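PDB 1Z02: 2-oxo-1,2-dihydroquinoline 8-monooxygenase, oxygenase component from Pseudomonas putida, which probably hydroxylates 2-oxo-1,2-dihydroquinoline at carbon 8, using a Rieske [2Fe-2S] cluster to pass electrons to a mononuclear iron that activates oxygen. Local coordinates for residues T96-T99 against I103-W106; V69-N74 against F112-G117. All coordinates share one frame; numbering follows the deposited sequence.

Both contacts belong to the Rieske domain, with centres about 10 Å apart, and along the chain contact 1 is nested within contact 2: 69-74 comes first, then 96-99, 103-106 and finally 112-117. Strands 102-104 and 110-113 are antiparallel neighbours in one three-stranded sheet, completed by 119-122, whereas residues 69-73 lie on 66-73, the middle strand of a second such sheet, between 58-63 and 76-81. Two bonds tie the contacts together: Phe-112 N lies 2.9 Å from Ile-103 O, and Arg-71 NH2 lies 3.0 Å from Thr-99 O. Contact 1 lies at the cluster, since it contains the ligand Cys-105; contact 2 joins the domain's two sheets.

Contact 1 (T96-T99 against I103-W106); sequences TCFT and ISCW. With FES (Fe2/s2 (inorganic) cluster), chain H.
Ser-104 meets both Thr-96 and Phe-98, and its side chain can be followed outward. Its CB lies 3.5 Å from Thr-96 O and also approaches Phe-98 CE1. Beyond it OG stands anti to the carbonyl carbon (chi1 -59°), which brings it to the edge of the Phe-98 ring, near the ring plane and 3.5 Å from CD1. This hydroxyl is hydrogen-bonded to Thr-111 OG1 and also to a water, 2.9 Å from OG, that accepts from Phe-98 N.

One direct backbone bond spans the segments: Ser-104 N donates to Thr-96 O at 2.8 Å, with an N-H...O angle of 158°. A second water accepts a hydrogen bond from Thr-96 N and donates one to Ser-104 O, 2.6 Å away. Beside this polar strip, Cys-97 SG makes an apolar contact with Ile-103 CG1 at 3.7 Å. Thr-96 OG1, bonded to Lys-94 O, comes within 3.6 Å of Trp-106 CB, the side chains crossing at about a right angle.

Cys-105 turns away from 96-99, and its SG binds FE2 at 2.3 Å. Cys-84 shares that iron; as in Rieske proteins, His-86 and His-108 probably hold the other. Leu-223 of a second subunit packs on Phe-98. Direct bond, water bridges and side-chain contacts together join loop to strand, with bound water meeting some polar backbone atoms and Cys-105 left to its metal.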
loop_
_atom_site.group_PDB
_atom_site.type_symbol
_atom_site.label_atom_id
_atom_site.label_comp_id
_atom_site.label_asym_id
_atom_site.label_seq_id
_atom_site.Cartn_x
_atom_site.Cartn_y
_atom_site.Cartn_z
ATOM N N THR A 96 21.493 -21.157 7.005
ATOM C CA THR A 96 21.901 -22.137 8.007
ATOM C C THR A 96 22.138 -23.504 7.378
ATOM O O THR A 96 21.190 -24.197 7.014
ATOM C CB THR A 96 20.818 -22.276 9.097
ATOM O OG1 THR A 96 20.572 -20.993 9.693
ATOM C CG2 THR A 96 21.262 -23.257 10.172
ATOM N N CYS A 97 23.404 -23.892 7.255
ATOM C CA CYS A 97 23.757 -25.185 6.668
ATOM C C CYS A 97 24.738 -25.938 7.558
ATOM O O CYS A 97 25.776 -25.399 7.954
ATOM C CB CYS A 97 24.369 -24.987 5.281
ATOM S SG CYS A 97 23.330 -24.041 4.130
ATOM N N PHE A 98 24.417 -27.191 7.867
ATOM C CA PHE A 98 25.284 -27.982 8.725
ATOM C C PHE A 98 26.223 -28.924 7.985
ATOM O O PHE A 98 27.228 -29.370 8.546
ATOM C CB PHE A 98 24.447 -28.762 9.745
ATOM C CG PHE A 98 23.696 -27.880 10.701
ATOM C CD1 PHE A 98 22.359 -27.563 10.476
ATOM C CD2 PHE A 98 24.337 -27.336 11.810
ATOM C CE1 PHE A 98 21.673 -26.712 11.338
ATOM C CE2 PHE A 98 23.659 -26.480 12.681
ATOM C CZ PHE A 98 22.324 -26.171 12.443
ATOM N N THR A 99 25.900 -29.230 6.731
ATOM C CA THR A 99 26.737 -30.113 5.925
ATOM C C THR A 99 26.842 -29.574 4.505
ATOM O O THR A 99 26.137 -28.639 4.137
ATOM C CB THR A 99 26.177 -31.558 5.879
ATOM O OG1 THR A 99 24.884 -31.560 5.262
ATOM C CG2 THR A 99 26.078 -32.136 7.286
ATOM N N ILE A 103 20.715 -27.946 3.457
ATOM C CA ILE A 103 20.393 -26.584 3.864
ATOM C C ILE A 103 19.264 -26.758 4.871
ATOM O O ILE A 103 18.329 -27.525 4.639
ATOM C CB ILE A 103 19.927 -25.667 2.687
ATOM C CG1 ILE A 103 19.731 -24.241 3.221
ATOM C CG2 ILE A 103 18.643 -26.202 2.049
ATOM C CD1 ILE A 103 19.345 -23.224 2.210
ATOM N N SER A 104 19.358 -26.076 6.006
ATOM C CA SER A 104 18.331 -26.214 7.018
ATOM C C SER A 104 17.528 -24.954 7.209
ATOM O O SER A 104 17.972 -23.858 6.861
ATOM C CB SER A 104 18.957 -26.595 8.355
ATOM O OG SER A 104 19.674 -27.809 8.247
ATOM N N CYS A 105 16.327 -25.119 7.753
ATOM C CA CYS A 105 15.484 -23.979 8.037
ATOM C C CYS A 105 15.983 -23.474 9.380
ATOM O O CYS A 105 16.220 -24.267 10.297
ATOM C CB CYS A 105 14.022 -24.391 8.147
ATOM S SG CYS A 105 12.945 -23.020 8.612
ATOM N N TRP A 106 16.150 -22.160 9.485
ATOM C CA TRP A 106 16.648 -21.535 10.702
ATOM C C TRP A 106 15.651 -21.458 11.852
ATOM O O TRP A 106 15.980 -20.941 12.920
ATOM C CB TRP A 106 17.161 -20.122 10.404
ATOM C CG TRP A 106 16.208 -19.281 9.603
ATOM C CD1 TRP A 106 16.056 -19.282 8.248
ATOM C CD2 TRP A 106 15.291 -18.307 10.108
ATOM N NE1 TRP A 106 15.105 -18.362 7.872
ATOM C CE2 TRP A 106 14.623 -17.747 8.996
ATOM C CE3 TRP A 106 14.976 -17.844 11.392
ATOM C CZ2 TRP A 106 13.647 -16.751 9.136
ATOM C CZ3 TRP A 106 14.003 -16.851 11.527
ATOM C CH2 TRP A 106 13.356 -16.315 10.405
HETATM FE FE1 FES H . 9.815 -24.944 11.337
HETATM FE FE2 FES H . 11.052 -24.295 9.098
HETATM S S1 FES H . 11.599 -25.856 10.490
HETATM S S2 FES H . 9.297 -23.253 9.933
HETATM O O HOH W 1 18.947 -21.721 5.758
HETATM O O HOH W 2 22.141 -28.248 6.879
#

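Contact 2 (V69-N74 against F112-G117); sequences VLRRVN and FDLETG
Asp-113 OD2 is gripped twice by Thr-116, and the turn this shapes presents Leu-114 to Arg-71 and Val-73. Thr-116 N donates to OD2 at 3.2 Å, reaching it from 39° out of the carboxylate plane, whereas Thr-116 OG1 donates to the anti lone pair of the same oxygen at 3.1 Å. The N-H bond to the aspartate three residues earlier is an Asx motif; Gly-117 N adds a 2.7 Å bond to Asp-113 O.

The contact across the segments is made by one methyl. Leu-114 CD1 lies 3.7 Å from Val-73 CG2 and 3.8 Å from Arg-71 NH2, with Arg-71 CD slightly farther off. Arg-71 runs fully extended, CG opposite the main-chain nitrogen (chi1 -180°), and crosses the leucine at about a right angle. Val-73 CG2 sits over one face of the guanidinium, toward its rim. That buried charge is paired: NH1 forms a salt bridge with Asp-56, and NH2 donates to Thr-99 O, which fixes the group's rotation.

Leu-114 also packs on Phe-78 and Leu-80, so it follows strand 110-113 and packs against the sheet of 66-73 and 76-81, joining the domain's two three-stranded sheets.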
loop_
_atom_site.group_PDB
_atom_site.type_symbol
_atom_site.label_atom_id
_atom_site.label_comp_id
_atom_site.label_asym_id
_atom_site.label_seq_id
_atom_site.Cartn_x
_atom_site.Cartn_y
_atom_site.Cartn_z
ATOM N N VAL A 69 15.861 -20.408 -3.441
ATOM C CA VAL A 69 17.061 -20.171 -2.662
ATOM C C VAL A 69 18.211 -20.935 -3.318
ATOM O O VAL A 69 18.052 -22.090 -3.732
ATOM C CB VAL A 69 16.874 -20.630 -1.197
ATOM C CG1 VAL A 69 16.501 -22.105 -1.157
ATOM C CG2 VAL A 69 18.144 -20.359 -0.392
ATOM N N LEU A 70 19.359 -20.275 -3.441
ATOM C CA LEU A 70 20.527 -20.897 -4.064
ATOM C C LEU A 70 21.719 -20.935 -3.119
ATOM O O LEU A 70 21.891 -20.056 -2.269
ATOM C CB LEU A 70 20.941 -20.144 -5.338
ATOM C CG LEU A 70 19.955 -19.957 -6.495
ATOM C CD1 LEU A 70 19.039 -18.787 -6.218
ATOM C CD2 LEU A 70 20.730 -19.725 -7.767
ATOM N N ARG A 71 22.534 -21.970 -3.272
ATOM C CA ARG A 71 23.735 -22.130 -2.463
ATOM C C ARG A 71 24.834 -22.769 -3.293
ATOM O O ARG A 71 24.570 -23.680 -4.077
ATOM C CB ARG A 71 23.476 -23.010 -1.234
ATOM C CG ARG A 71 24.727 -23.180 -0.364
ATOM C CD ARG A 71 24.590 -24.279 0.671
ATOM N NE ARG A 71 25.811 -24.394 1.469
ATOM C CZ ARG A 71 26.133 -25.454 2.209
ATOM N NH1 ARG A 71 27.264 -25.463 2.900
ATOM N NH2 ARG A 71 25.336 -26.514 2.253
ATOM N N ARG A 72 26.061 -22.285 -3.139
ATOM C CA ARG A 72 27.177 -22.866 -3.878
ATOM C C ARG A 72 27.987 -23.732 -2.926
ATOM O O ARG A 72 28.431 -23.261 -1.881
ATOM C CB ARG A 72 28.088 -21.789 -4.465
ATOM C CG ARG A 72 29.252 -22.369 -5.280
ATOM C CD ARG A 72 30.287 -21.307 -5.642
ATOM N NE ARG A 72 29.747 -20.225 -6.472
ATOM C CZ ARG A 72 29.449 -20.344 -7.763
ATOM N NH1 ARG A 72 28.959 -19.310 -8.429
ATOM N NH2 ARG A 72 29.649 -21.492 -8.398
ATOM N N VAL A 73 28.157 -25.002 -3.276
ATOM C CA VAL A 73 28.930 -25.917 -2.450
ATOM C C VAL A 73 29.927 -26.666 -3.322
ATOM O O VAL A 73 29.545 -27.318 -4.294
ATOM C CB VAL A 73 28.032 -26.935 -1.740
ATOM C CG1 VAL A 73 28.879 -27.804 -0.820
ATOM C CG2 VAL A 73 26.989 -26.219 -0.929
ATOM N N ASN A 74 31.205 -26.573 -2.964
ATOM C CA ASN A 74 32.268 -27.220 -3.727
ATOM C C ASN A 74 32.239 -26.738 -5.171
ATOM O O ASN A 74 32.413 -27.523 -6.100
ATOM C CB ASN A 74 32.121 -28.744 -3.694
ATOM C CG ASN A 74 32.233 -29.316 -2.286
ATOM O OD1 ASN A 74 33.096 -28.913 -1.501
ATOM N ND2 ASN A 74 31.365 -30.266 -1.966
ATOM N N PHE A 112 16.903 -30.055 4.311
ATOM C CA PHE A 112 16.689 -30.599 2.978
ATOM C C PHE A 112 17.964 -30.887 2.201
ATOM O O PHE A 112 18.971 -30.188 2.345
ATOM C CB PHE A 112 15.796 -29.649 2.167
ATOM C CG PHE A 112 14.582 -29.196 2.915
ATOM C CD1 PHE A 112 14.619 -28.045 3.686
ATOM C CD2 PHE A 112 13.418 -29.952 2.897
ATOM C CE1 PHE A 112 13.513 -27.651 4.437
ATOM C CE2 PHE A 112 12.307 -29.570 3.642
ATOM C CZ PHE A 112 12.354 -28.415 4.415
ATOM N N ASP A 113 17.905 -31.932 1.382
ATOM C CA ASP A 113 19.036 -32.334 0.559
ATOM C C ASP A 113 19.122 -31.396 -0.641
ATOM O O ASP A 113 18.147 -31.217 -1.364
ATOM C CB ASP A 113 18.847 -33.769 0.087
ATOM C CG ASP A 113 20.037 -34.273 -0.674
ATOM O OD1 ASP A 113 21.142 -34.176 -0.193
ATOM O OD2 ASP A 113 19.908 -34.774 -1.772
ATOM N N LEU A 114 20.286 -30.790 -0.839
ATOM C CA LEU A 114 20.478 -29.853 -1.938
ATOM C C LEU A 114 20.195 -30.444 -3.308
ATOM O O LEU A 114 19.709 -29.751 -4.197
ATOM C CB LEU A 114 21.902 -29.308 -1.924
ATOM C CG LEU A 114 22.248 -28.363 -0.771
ATOM C CD1 LEU A 114 23.727 -28.010 -0.845
ATOM C CD2 LEU A 114 21.398 -27.110 -0.857
ATOM N N GLU A 115 20.494 -31.722 -3.483
ATOM C CA GLU A 115 20.295 -32.377 -4.766
ATOM C C GLU A 115 18.869 -32.778 -5.096
ATOM O O GLU A 115 18.371 -32.481 -6.172
ATOM C CB GLU A 115 21.149 -33.636 -4.844
ATOM C CG GLU A 115 20.978 -34.376 -6.148
ATOM C CD GLU A 115 22.136 -34.138 -7.064
ATOM O OE1 GLU A 115 23.256 -34.515 -6.682
ATOM O OE2 GLU A 115 21.942 -33.569 -8.155
ATOM N N THR A 116 18.226 -33.482 -4.173
ATOM C CA THR A 116 16.885 -33.985 -4.397
ATOM C C THR A 116 15.794 -33.175 -3.737
ATOM O O THR A 116 14.629 -33.310 -4.095
ATOM C CB THR A 116 16.769 -35.441 -3.892
ATOM O OG1 THR A 116 16.935 -35.481 -2.463
ATOM C CG2 THR A 116 17.842 -36.301 -4.539
ATOM N N GLY A 117 16.173 -32.372 -2.748
ATOM C CA GLY A 117 15.212 -31.551 -2.039
ATOM C C GLY A 117 14.490 -32.305 -0.939
ATOM O O GLY A 117 13.702 -31.714 -0.199
#